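PDB 1NP6: molybdopterin-guanine dinucleotide biosynthesis adapter protein from Escherichia coli, which binds GTP, hydrolyses it weakly, and may act as an adapter for the efficient biosynthesis and use of the molybdopterin-guanine dinucleotide form of the molybdenum cofactor. Local coordinates for residues B[8-19]-B[112-121]; B[36-44]-B[85-96]. One frame throughout, in Å; residues are numbered along the deposited sequence.

Contact 1: B[8-19]-B[112-121]; sequences LLAFAAWSGTGK and EEIAKIVLFR. With SO4 (sulfate ion), chain D.
Leu8 brings its CB to within 4.5 Å of Ile114 CG2, and a water takes the N-H of Ala115 and donates to Leu8 O, next to the first direct bond. Strands 8-12 and 116-120 run parallel, their short axes 14° apart, and four backbone hydrogen bonds join them in sequence: Ala10 N to Ala115 O, Ile117 N to Ala10 O, Ala12 N to Ile117 O and Leu119 N to Ala12 O. Ala10 CB touches Ile114 CD1 at 3.7 Å, on the face it shares with Lys116. Phe11 lies on the other face; with CG beside its own backbone N (chi1 -83°), the ring runs alongside Ile117, whose CB sits over one ring face 4.3 Å from the centroid, a CH-pi contact. Leu119 CD2 reaches the ring's edge instead, 3.9 Å from Phe11 CD2. From Ala13 the chain runs into the P-loop, where a type II turn from Trp14 to Thr17 closes with Thr17 N on Trp14 O, and the threonine hydroxyl donates to the same oxygen. Gly16, Gly18 and Lys19 give backbone N-H groups to a sulfate, the straightest from Gly16 N to O4 (178°), consistent with a site for a GTP phosphate. Arg121 NH1 binds Gly16 O at 3.1 Å, in the guanidinium plane and on a carbonyl lone pair, and lies 2.7 Å from Thr17 O. Replacing Arg121 with alanine would probably leave Gly16 O without this donor and allow the P-loop more movement against the strand end. Within the sheet, strand 103-107 bonds to the far edge of strand 8-12 and strand 137-142 to that of 116-120, while Leu22, Leu23 and Leu26 of helix 19-32 cover Leu119 and Phe11.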
loop_
_atom_site.group_PDB
_atom_site.type_symbol
_atom_site.label_atom_id
_atom_site.label_comp_id
_atom_site.label_asym_id
_atom_site.label_seq_id
_atom_site.Cartn_x
_atom_site.Cartn_y
_atom_site.Cartn_z
ATOM N N LEU B 8 -16.662 9.952 3.186
ATOM C CA LEU B 8 -16.111 9.095 4.230
ATOM C C LEU B 8 -17.199 8.774 5.281
ATOM O O LEU B 8 -17.921 9.666 5.743
ATOM C CB LEU B 8 -14.929 9.813 4.905
ATOM C CG LEU B 8 -13.477 9.508 4.511
ATOM C CD1 LEU B 8 -13.204 9.790 3.039
ATOM C CD2 LEU B 8 -12.492 10.277 5.395
ATOM N N LEU B 9 -17.323 7.505 5.669
ATOM C CA LEU B 9 -18.333 7.095 6.653
ATOM C C LEU B 9 -17.765 6.111 7.681
ATOM O O LEU B 9 -17.298 5.021 7.323
ATOM C CB LEU B 9 -19.553 6.462 5.946
ATOM C CG LEU B 9 -20.690 5.931 6.836
ATOM C CD1 LEU B 9 -21.463 7.068 7.543
ATOM C CD2 LEU B 9 -21.644 5.064 6.016
ATOM N N ALA B 10 -17.810 6.481 8.958
ATOM C CA ALA B 10 -17.289 5.607 10.010
ATOM C C ALA B 10 -18.376 4.740 10.644
ATOM O O ALA B 10 -19.538 5.140 10.721
ATOM C CB ALA B 10 -16.581 6.422 11.090
ATOM N N PHE B 11 -17.967 3.565 11.109
ATOM C CA PHE B 11 -18.784 2.692 11.933
ATOM C C PHE B 11 -18.123 2.573 13.295
ATOM O O PHE B 11 -16.946 2.219 13.393
ATOM C CB PHE B 11 -18.937 1.307 11.272
ATOM C CG PHE B 11 -20.034 1.264 10.236
ATOM C CD1 PHE B 11 -19.803 1.718 8.951
ATOM C CD2 PHE B 11 -21.310 0.834 10.570
ATOM C CE1 PHE B 11 -20.814 1.732 8.009
ATOM C CE2 PHE B 11 -22.329 0.837 9.625
ATOM C CZ PHE B 11 -22.079 1.280 8.346
ATOM N N ALA B 12 -18.873 2.900 14.342
ATOM C CA ALA B 12 -18.295 2.962 15.668
ATOM C C ALA B 12 -19.073 2.132 16.671
ATOM O O ALA B 12 -20.304 2.154 16.683
ATOM C CB ALA B 12 -18.191 4.435 16.133
ATOM N N ALA B 13 -18.336 1.411 17.518
ATOM C CA ALA B 13 -18.898 0.580 18.580
ATOM C C ALA B 13 -17.835 0.176 19.603
ATOM O O ALA B 13 -16.639 0.116 19.284
ATOM C CB ALA B 13 -19.578 -0.681 18.001
ATOM N N TRP B 14 -18.277 -0.090 20.830
ATOM C CA TRP B 14 -17.432 -0.723 21.847
ATOM C C TRP B 14 -16.963 -2.081 21.342
ATOM O O TRP B 14 -17.712 -2.775 20.656
ATOM C CB TRP B 14 -18.225 -0.979 23.135
ATOM C CG TRP B 14 -18.752 0.233 23.866
ATOM C CD1 TRP B 14 -18.019 1.269 24.408
ATOM C CD2 TRP B 14 -20.125 0.517 24.166
ATOM N NE1 TRP B 14 -18.861 2.172 25.012
ATOM C CE2 TRP B 14 -20.158 1.743 24.879
ATOM C CE3 TRP B 14 -21.337 -0.134 23.904
ATOM C CZ2 TRP B 14 -21.355 2.325 25.328
ATOM C CZ3 TRP B 14 -22.532 0.451 24.344
ATOM C CH2 TRP B 14 -22.525 1.668 25.049
ATOM N N SER B 15 -15.737 -2.457 21.711
ATOM C CA SER B 15 -15.162 -3.767 21.409
ATOM C C SER B 15 -16.143 -4.913 21.695
ATOM O O SER B 15 -16.757 -4.966 22.769
ATOM C CB SER B 15 -13.878 -3.957 22.232
ATOM O OG SER B 15 -13.138 -5.088 21.807
ATOM N N GLY B 16 -16.301 -5.817 20.734
ATOM C CA GLY B 16 -17.150 -6.985 20.923
ATOM C C GLY B 16 -18.613 -6.808 20.542
ATOM O O GLY B 16 -19.383 -7.774 20.566
ATOM N N THR B 17 -18.999 -5.581 20.188
ATOM C CA THR B 17 -20.374 -5.281 19.772
ATOM C C THR B 17 -20.739 -5.917 18.427
ATOM O O THR B 17 -21.896 -6.280 18.207
ATOM C CB THR B 17 -20.578 -3.749 19.699
ATOM O OG1 THR B 17 -20.516 -3.202 21.013
ATOM C CG2 THR B 17 -21.998 -3.385 19.237
ATOM N N GLY B 18 -19.772 -5.985 17.512
ATOM C CA GLY B 18 -19.968 -6.665 16.240
ATOM C C GLY B 18 -19.634 -5.863 14.988
ATOM O O GLY B 18 -20.127 -6.167 13.910
ATOM N N LYS B 19 -18.805 -4.834 15.135
ATOM C CA LYS B 19 -18.332 -4.004 14.022
ATOM C C LYS B 19 -17.759 -4.746 12.783
ATOM O O LYS B 19 -18.277 -4.581 11.669
ATOM C CB LYS B 19 -17.289 -3.027 14.551
ATOM C CG LYS B 19 -17.606 -1.605 14.270
ATOM C CD LYS B 19 -16.355 -0.765 14.308
ATOM C CE LYS B 19 -16.019 -0.346 15.718
ATOM N NZ LYS B 19 -14.735 -0.955 16.186
ATOM N N GLU B 112 -12.347 9.442 15.392
ATOM C CA GLU B 112 -12.893 9.495 14.024
ATOM C C GLU B 112 -13.937 10.600 13.882
ATOM O O GLU B 112 -15.103 10.424 14.258
ATOM C CB GLU B 112 -13.497 8.139 13.606
ATOM C CG GLU B 112 -13.196 7.003 14.566
ATOM C CD GLU B 112 -13.661 5.653 14.060
ATOM O OE1 GLU B 112 -14.736 5.199 14.505
ATOM O OE2 GLU B 112 -12.936 5.049 13.244
ATOM N N GLU B 113 -13.525 11.727 13.308
ATOM C CA GLU B 113 -14.344 12.938 13.302
ATOM C C GLU B 113 -15.037 13.207 11.961
ATOM O O GLU B 113 -14.767 14.216 11.294
ATOM C CB GLU B 113 -13.501 14.133 13.762
ATOM C CG GLU B 113 -13.158 14.104 15.250
ATOM C CD GLU B 113 -11.846 13.393 15.570
ATOM O OE1 GLU B 113 -11.416 12.507 14.795
ATOM O OE2 GLU B 113 -11.238 13.715 16.613
ATOM N N ILE B 114 -15.946 12.296 11.588
ATOM C CA ILE B 114 -16.718 12.361 10.333
ATOM C C ILE B 114 -18.103 11.693 10.504
ATOM O O ILE B 114 -18.360 11.098 11.541
ATOM C CB ILE B 114 -15.929 11.681 9.183
ATOM C CG1 ILE B 114 -14.830 10.756 9.733
ATOM C CG2 ILE B 114 -15.330 12.730 8.248
ATOM C CD1 ILE B 114 -15.027 9.279 9.423
ATOM N N ALA B 115 -18.984 11.823 9.510
ATOM C CA ALA B 115 -20.280 11.115 9.511
ATOM C C ALA B 115 -20.099 9.682 10.018
ATOM O O ALA B 115 -19.122 9.021 9.652
ATOM C CB ALA B 115 -20.901 11.108 8.128
ATOM N N LYS B 116 -21.028 9.232 10.864
ATOM C CA LYS B 116 -20.830 8.008 11.635
ATOM C C LYS B 116 -22.133 7.255 11.916
ATOM O O LYS B 116 -23.154 7.864 12.250
ATOM C CB LYS B 116 -20.171 8.373 12.970
ATOM C CG LYS B 116 -19.252 7.328 13.556
ATOM C CD LYS B 116 -18.087 7.975 14.321
ATOM C CE LYS B 116 -18.542 9.127 15.226
ATOM N NZ LYS B 116 -17.465 9.541 16.170
ATOM N N ILE B 117 -22.084 5.929 11.800
ATOM C CA ILE B 117 -23.158 5.066 12.310
ATOM C C ILE B 117 -22.619 4.347 13.545
ATOM O O ILE B 117 -21.503 3.828 13.527
ATOM C CB ILE B 117 -23.650 4.080 11.203
ATOM C CG1 ILE B 117 -24.323 4.883 10.083
ATOM C CG2 ILE B 117 -24.600 2.988 11.802
ATOM C CD1 ILE B 117 -24.593 4.107 8.804
ATOM N N VAL B 118 -23.393 4.380 14.629
ATOM C CA VAL B 118 -23.022 3.791 15.913
ATOM C C VAL B 118 -23.836 2.498 16.095
ATOM O O VAL B 118 -24.992 2.449 15.729
ATOM C CB VAL B 118 -23.313 4.773 17.080
ATOM C CG1 VAL B 118 -23.144 4.115 18.470
ATOM C CG2 VAL B 118 -22.417 5.990 16.960
ATOM N N LEU B 119 -23.211 1.465 16.641
ATOM C CA LEU B 119 -23.870 0.160 16.799
ATOM C C LEU B 119 -24.174 -0.131 18.261
ATOM O O LEU B 119 -23.436 0.317 19.146
ATOM C CB LEU B 119 -22.991 -0.947 16.204
ATOM C CG LEU B 119 -22.296 -0.688 14.852
ATOM C CD1 LEU B 119 -21.450 -1.882 14.473
ATOM C CD2 LEU B 119 -23.260 -0.332 13.701
ATOM N N PHE B 120 -25.271 -0.853 18.511
ATOM C CA PHE B 120 -25.644 -1.307 19.858
ATOM C C PHE B 120 -26.224 -2.723 19.810
ATOM O O PHE B 120 -27.148 -2.989 19.054
ATOM C CB PHE B 120 -26.676 -0.348 20.501
ATOM C CG PHE B 120 -27.082 -0.736 21.910
ATOM C CD1 PHE B 120 -26.274 -0.398 23.006
ATOM C CD2 PHE B 120 -28.264 -1.443 22.147
ATOM C CE1 PHE B 120 -26.625 -0.780 24.311
ATOM C CE2 PHE B 120 -28.630 -1.830 23.456
ATOM C CZ PHE B 120 -27.812 -1.475 24.544
ATOM N N ARG B 121 -25.672 -3.614 20.622
ATOM C CA ARG B 121 -26.248 -4.941 20.850
ATOM C C ARG B 121 -26.511 -5.112 22.335
ATOM O O ARG B 121 -25.587 -5.002 23.155
ATOM C CB ARG B 121 -25.318 -6.059 20.334
ATOM C CG ARG B 121 -25.989 -7.434 20.347
ATOM C CD ARG B 121 -25.146 -8.621 19.902
ATOM N NE ARG B 121 -24.288 -9.111 20.978
ATOM C CZ ARG B 121 -23.002 -8.831 21.049
ATOM N NH1 ARG B 121 -22.462 -8.086 20.103
ATOM N NH2 ARG B 121 -22.260 -9.284 22.047
HETATM S S SO4 D . -16.117 -5.702 17.269
HETATM O O1 SO4 D . -15.653 -5.868 15.900
HETATM O O2 SO4 D . -17.038 -4.560 17.376
HETATM O O3 SO4 D . -16.816 -6.921 17.644
HETATM O O4 SO4 D . -14.982 -5.486 18.153
HETATM O O HOH W 1 -18.071 12.152 6.439
HETATM O O HOH W 2 -14.648 2.590 14.640
HETATM O O HOH W 3 -21.554 0.914 20.723
HETATM O O HOH W 4 -23.421 -2.426 22.142
#

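Contact 2: B[36-44]-B[85-96]; sequences RPGLIKHTH and EELDLQFLASRM
Ile40, the residue with most surface buried here, points from strand 37-42 into the face of helix 89-95. Its CG1 lies beside the backbone N, and the extended branch carries CD1 to Ala93, 3.8 Å from Ala93 N and 3.9 Å from Ala93 CB. The other branch, CG2, meets Leu89 CD2 and Leu92 CD1, both at 4.3 Å. Met96, just past the helix, crosses the CG1 branch with its methyl: Met96 CE is 4.0 Å from Ile40 CG1 and 3.4 Å from Leu39 O. The arrangement is helix-on-sheet packing in a P-loop NTPase fold, the two axes 9.8 Å apart at 138°; strand 37-42 ends the sheet within its chain, but pairs in parallel with a strand of the second subunit, which continues the sheet across the dimer interface. Towards the other end of the strand, His42 NE2 donates to Glu85 OE2 at 2.6 Å. The acceptor lies within 5° of the imidazole plane, although ring and carboxylate are turned 42° apart, and Phe109 meets the same ring. Leu87 CD2 approaches His42 CD2 obliquely at 4.2 Å.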
loop_
_atom_site.group_PDB
_atom_site.type_symbol
_atom_site.label_atom_id
_atom_site.label_comp_id
_atom_site.label_asym_id
_atom_site.label_seq_id
_atom_site.Cartn_x
_atom_site.Cartn_y
_atom_site.Cartn_z
ATOM N N ARG B 36 -18.704 0.945 -5.289
ATOM C CA ARG B 36 -17.346 0.442 -5.142
ATOM C C ARG B 36 -16.750 1.033 -3.866
ATOM O O ARG B 36 -16.300 2.174 -3.882
ATOM C CB ARG B 36 -16.493 0.756 -6.377
ATOM C CG ARG B 36 -17.131 0.354 -7.727
ATOM C CD ARG B 36 -16.535 1.079 -8.956
ATOM N NE ARG B 36 -16.858 2.508 -8.987
ATOM C CZ ARG B 36 -16.246 3.426 -9.739
ATOM N NH1 ARG B 36 -15.238 3.095 -10.549
ATOM N NH2 ARG B 36 -16.645 4.696 -9.676
ATOM N N PRO B 37 -16.787 0.278 -2.762
ATOM C CA PRO B 37 -16.304 0.778 -1.465
ATOM C C PRO B 37 -14.788 0.677 -1.249
ATOM O O PRO B 37 -14.137 -0.281 -1.666
ATOM C CB PRO B 37 -17.038 -0.109 -0.450
ATOM C CG PRO B 37 -17.243 -1.452 -1.180
ATOM C CD PRO B 37 -17.316 -1.105 -2.662
ATOM N N GLY B 38 -14.235 1.694 -0.598
ATOM C CA GLY B 38 -12.923 1.591 0.036
ATOM C C GLY B 38 -13.087 1.348 1.533
ATOM O O GLY B 38 -14.171 1.577 2.103
ATOM N N LEU B 39 -12.000 0.916 2.170
ATOM C CA LEU B 39 -11.955 0.650 3.601
ATOM C C LEU B 39 -10.636 1.129 4.226
ATOM O O LEU B 39 -9.545 0.811 3.726
ATOM C CB LEU B 39 -12.093 -0.845 3.888
ATOM C CG LEU B 39 -12.062 -1.275 5.375
ATOM C CD1 LEU B 39 -13.271 -0.766 6.153
ATOM C CD2 LEU B 39 -12.001 -2.788 5.480
ATOM N N ILE B 40 -10.747 1.884 5.316
ATOM C CA ILE B 40 -9.580 2.259 6.131
ATOM C C ILE B 40 -9.779 1.689 7.546
ATOM O O ILE B 40 -10.788 1.961 8.209
ATOM C CB ILE B 40 -9.417 3.803 6.185
ATOM C CG1 ILE B 40 -9.343 4.396 4.768
ATOM C CG2 ILE B 40 -8.192 4.158 7.041
ATOM C CD1 ILE B 40 -9.197 5.988 4.713
ATOM N N LYS B 41 -8.815 0.904 8.003
ATOM C CA LYS B 41 -8.942 0.158 9.251
ATOM C C LYS B 41 -7.689 0.336 10.119
ATOM O O LYS B 41 -6.578 0.440 9.596
ATOM C CB LYS B 41 -9.116 -1.333 8.912
ATOM C CG LYS B 41 -9.327 -2.275 10.104
ATOM C CD LYS B 41 -9.489 -3.733 9.652
ATOM C CE LYS B 41 -8.941 -4.715 10.699
ATOM N NZ LYS B 41 -9.929 -5.089 11.770
ATOM N N HIS B 42 -7.875 0.356 11.435
ATOM C CA HIS B 42 -6.772 0.268 12.399
ATOM C C HIS B 42 -6.605 -1.159 12.930
ATOM O O HIS B 42 -7.594 -1.871 13.120
ATOM C CB HIS B 42 -7.030 1.223 13.564
ATOM C CG HIS B 42 -5.846 1.424 14.456
ATOM N ND1 HIS B 42 -5.710 0.781 15.669
ATOM C CD2 HIS B 42 -4.750 2.206 14.320
ATOM C CE1 HIS B 42 -4.580 1.158 16.240
ATOM N NE2 HIS B 42 -3.979 2.022 15.443
ATOM N N THR B 43 -5.355 -1.579 13.153
ATOM C CA THR B 43 -5.067 -2.889 13.730
ATOM C C THR B 43 -3.973 -2.799 14.801
ATOM O O THR B 43 -3.119 -1.914 14.752
ATOM C CB THR B 43 -4.723 -3.949 12.606
ATOM O OG1 THR B 43 -4.702 -5.267 13.166
ATOM C CG2 THR B 43 -3.306 -3.783 12.043
ATOM N N HIS B 44 -4.005 -3.715 15.769
ATOM C CA HIS B 44 -2.963 -3.751 16.796
ATOM C C HIS B 44 -1.958 -4.883 16.575
ATOM O O HIS B 44 -1.025 -5.058 17.368
ATOM C CB HIS B 44 -3.584 -3.818 18.200
ATOM C CG HIS B 44 -4.281 -2.557 18.601
ATOM N ND1 HIS B 44 -3.601 -1.431 19.013
ATOM C CD2 HIS B 44 -5.595 -2.239 18.640
ATOM C CE1 HIS B 44 -4.467 -0.474 19.294
ATOM N NE2 HIS B 44 -5.684 -0.938 19.075
ATOM N N GLU B 85 3.165 6.921 14.654
ATOM C CA GLU B 85 2.055 6.295 13.945
ATOM C C GLU B 85 1.326 7.271 13.013
ATOM O O GLU B 85 1.167 8.454 13.338
ATOM C CB GLU B 85 1.071 5.718 14.966
ATOM C CG GLU B 85 -0.002 4.810 14.379
ATOM C CD GLU B 85 -0.941 4.258 15.429
ATOM O OE1 GLU B 85 -0.870 4.703 16.590
ATOM O OE2 GLU B 85 -1.757 3.375 15.094
ATOM N N GLU B 86 0.893 6.768 11.857
ATOM C CA GLU B 86 0.038 7.540 10.946
ATOM C C GLU B 86 -1.451 7.440 11.329
ATOM O O GLU B 86 -2.073 6.388 11.158
ATOM C CB GLU B 86 0.244 7.087 9.485
ATOM C CG GLU B 86 -0.489 7.955 8.467
ATOM C CD GLU B 86 0.023 9.391 8.464
ATOM O OE1 GLU B 86 -0.716 10.285 8.926
ATOM O OE2 GLU B 86 1.164 9.619 8.010
ATOM N N LEU B 87 -2.021 8.539 11.823
ATOM C CA LEU B 87 -3.436 8.566 12.210
ATOM C C LEU B 87 -4.250 9.682 11.550
ATOM O O LEU B 87 -5.373 9.964 11.960
ATOM C CB LEU B 87 -3.581 8.648 13.733
ATOM C CG LEU B 87 -3.000 7.528 14.600
ATOM C CD1 LEU B 87 -2.865 8.028 16.033
ATOM C CD2 LEU B 87 -3.868 6.276 14.555
ATOM N N ASP B 88 -3.681 10.307 10.528
ATOM C CA ASP B 88 -4.321 11.412 9.809
ATOM C C ASP B 88 -5.260 10.817 8.761
ATOM O O ASP B 88 -4.814 10.394 7.697
ATOM C CB ASP B 88 -3.214 12.244 9.162
ATOM C CG ASP B 88 -3.697 13.555 8.546
ATOM O OD1 ASP B 88 -4.869 13.683 8.120
ATOM O OD2 ASP B 88 -2.916 14.520 8.409
ATOM N N LEU B 89 -6.550 10.772 9.091
ATOM C CA LEU B 89 -7.593 10.188 8.239
ATOM C C LEU B 89 -7.725 10.809 6.860
ATOM O O LEU B 89 -7.903 10.097 5.874
ATOM C CB LEU B 89 -8.959 10.248 8.936
ATOM C CG LEU B 89 -9.347 9.119 9.895
ATOM C CD1 LEU B 89 -10.803 9.266 10.315
ATOM C CD2 LEU B 89 -9.095 7.743 9.283
ATOM N N GLN B 90 -7.667 12.132 6.774
ATOM C CA GLN B 90 -7.812 12.766 5.461
ATOM C C GLN B 90 -6.587 12.525 4.588
ATOM O O GLN B 90 -6.711 12.439 3.358
ATOM C CB GLN B 90 -8.126 14.275 5.560
ATOM C CG GLN B 90 -9.508 14.618 6.168
ATOM C CD GLN B 90 -10.716 14.282 5.274
ATOM O OE1 GLN B 90 -11.857 14.354 5.734
ATOM N NE2 GLN B 90 -10.471 13.924 4.014
ATOM N N PHE B 91 -5.416 12.412 5.211
ATOM C CA PHE B 91 -4.205 12.077 4.474
ATOM C C PHE B 91 -4.342 10.652 3.916
ATOM O O PHE B 91 -4.139 10.414 2.719
ATOM C CB PHE B 91 -2.951 12.193 5.354
ATOM C CG PHE B 91 -1.665 11.777 4.649
ATOM C CD1 PHE B 91 -1.076 12.599 3.685
ATOM C CD2 PHE B 91 -1.066 10.557 4.940
ATOM C CE1 PHE B 91 0.090 12.206 3.024
ATOM C CE2 PHE B 91 0.098 10.152 4.291
ATOM C CZ PHE B 91 0.678 10.968 3.328
ATOM N N LEU B 92 -4.713 9.727 4.786
ATOM C CA LEU B 92 -4.836 8.328 4.386
ATOM C C LEU B 92 -5.808 8.173 3.213
ATOM O O LEU B 92 -5.442 7.599 2.190
ATOM C CB LEU B 92 -5.202 7.437 5.579
ATOM C CG LEU B 92 -4.113 7.232 6.640
ATOM C CD1 LEU B 92 -4.673 6.451 7.822
ATOM C CD2 LEU B 92 -2.857 6.560 6.075
ATOM N N ALA B 93 -7.014 8.732 3.345
ATOM C CA ALA B 93 -8.010 8.703 2.276
ATOM C C ALA B 93 -7.523 9.309 0.948
ATOM O O ALA B 93 -7.833 8.780 -0.137
ATOM C CB ALA B 93 -9.294 9.348 2.735
ATOM N N SER B 94 -6.747 10.389 1.029
ATOM C CA SER B 94 -6.125 10.989 -0.165
ATOM C C SER B 94 -5.054 10.117 -0.854
ATOM O O SER B 94 -4.707 10.382 -2.001
ATOM C CB SER B 94 -5.515 12.371 0.164
ATOM O OG SER B 94 -4.189 12.213 0.637
ATOM N N ARG B 95 -4.486 9.126 -0.160
ATOM C CA ARG B 95 -3.513 8.224 -0.809
ATOM C C ARG B 95 -4.220 7.100 -1.580
ATOM O O ARG B 95 -3.583 6.380 -2.363
ATOM C CB ARG B 95 -2.517 7.628 0.187
ATOM C CG ARG B 95 -1.767 8.656 1.087
ATOM C CD ARG B 95 -1.163 9.845 0.353
ATOM N NE ARG B 95 -0.047 9.473 -0.522
ATOM C CZ ARG B 95 0.492 10.260 -1.447
ATOM N NH1 ARG B 95 0.029 11.493 -1.634
ATOM N NH2 ARG B 95 1.505 9.817 -2.189
ATOM N N MET B 96 -5.529 6.972 -1.379
ATOM C CA MET B 96 -6.356 6.042 -2.184
ATOM C C MET B 96 -6.591 6.591 -3.595
ATOM O O MET B 96 -6.535 7.811 -3.800
ATOM C CB MET B 96 -7.701 5.758 -1.485
ATOM C CG MET B 96 -7.578 4.793 -0.303
ATOM S SD MET B 96 -9.103 4.551 0.657
ATOM C CE MET B 96 -9.010 2.897 1.064
#

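The centres of contacts 1 and 2 lie 15 Å apart on one parallel sheet, ordered 37-42, 103-107, 8-12, 116-120 in this part, so strand 103-107 separates the strand of contact 2 from the pair in contact 1. Along the chain, both segments of contact 2 fall between residues 19 and 112, the inner ends of contact 1. Direct packing joins them: Leu8 CD1 is 3.9 Å from Ala93 CB, and Glu112 CA also meets Leu89 CD1, so helix 89-95 reaches both. Contact 1 thus carries the phosphate-binding loop at the C-terminal end of an inner strand, while contact 2 packs a helix on the strand that pairs with the second subunit.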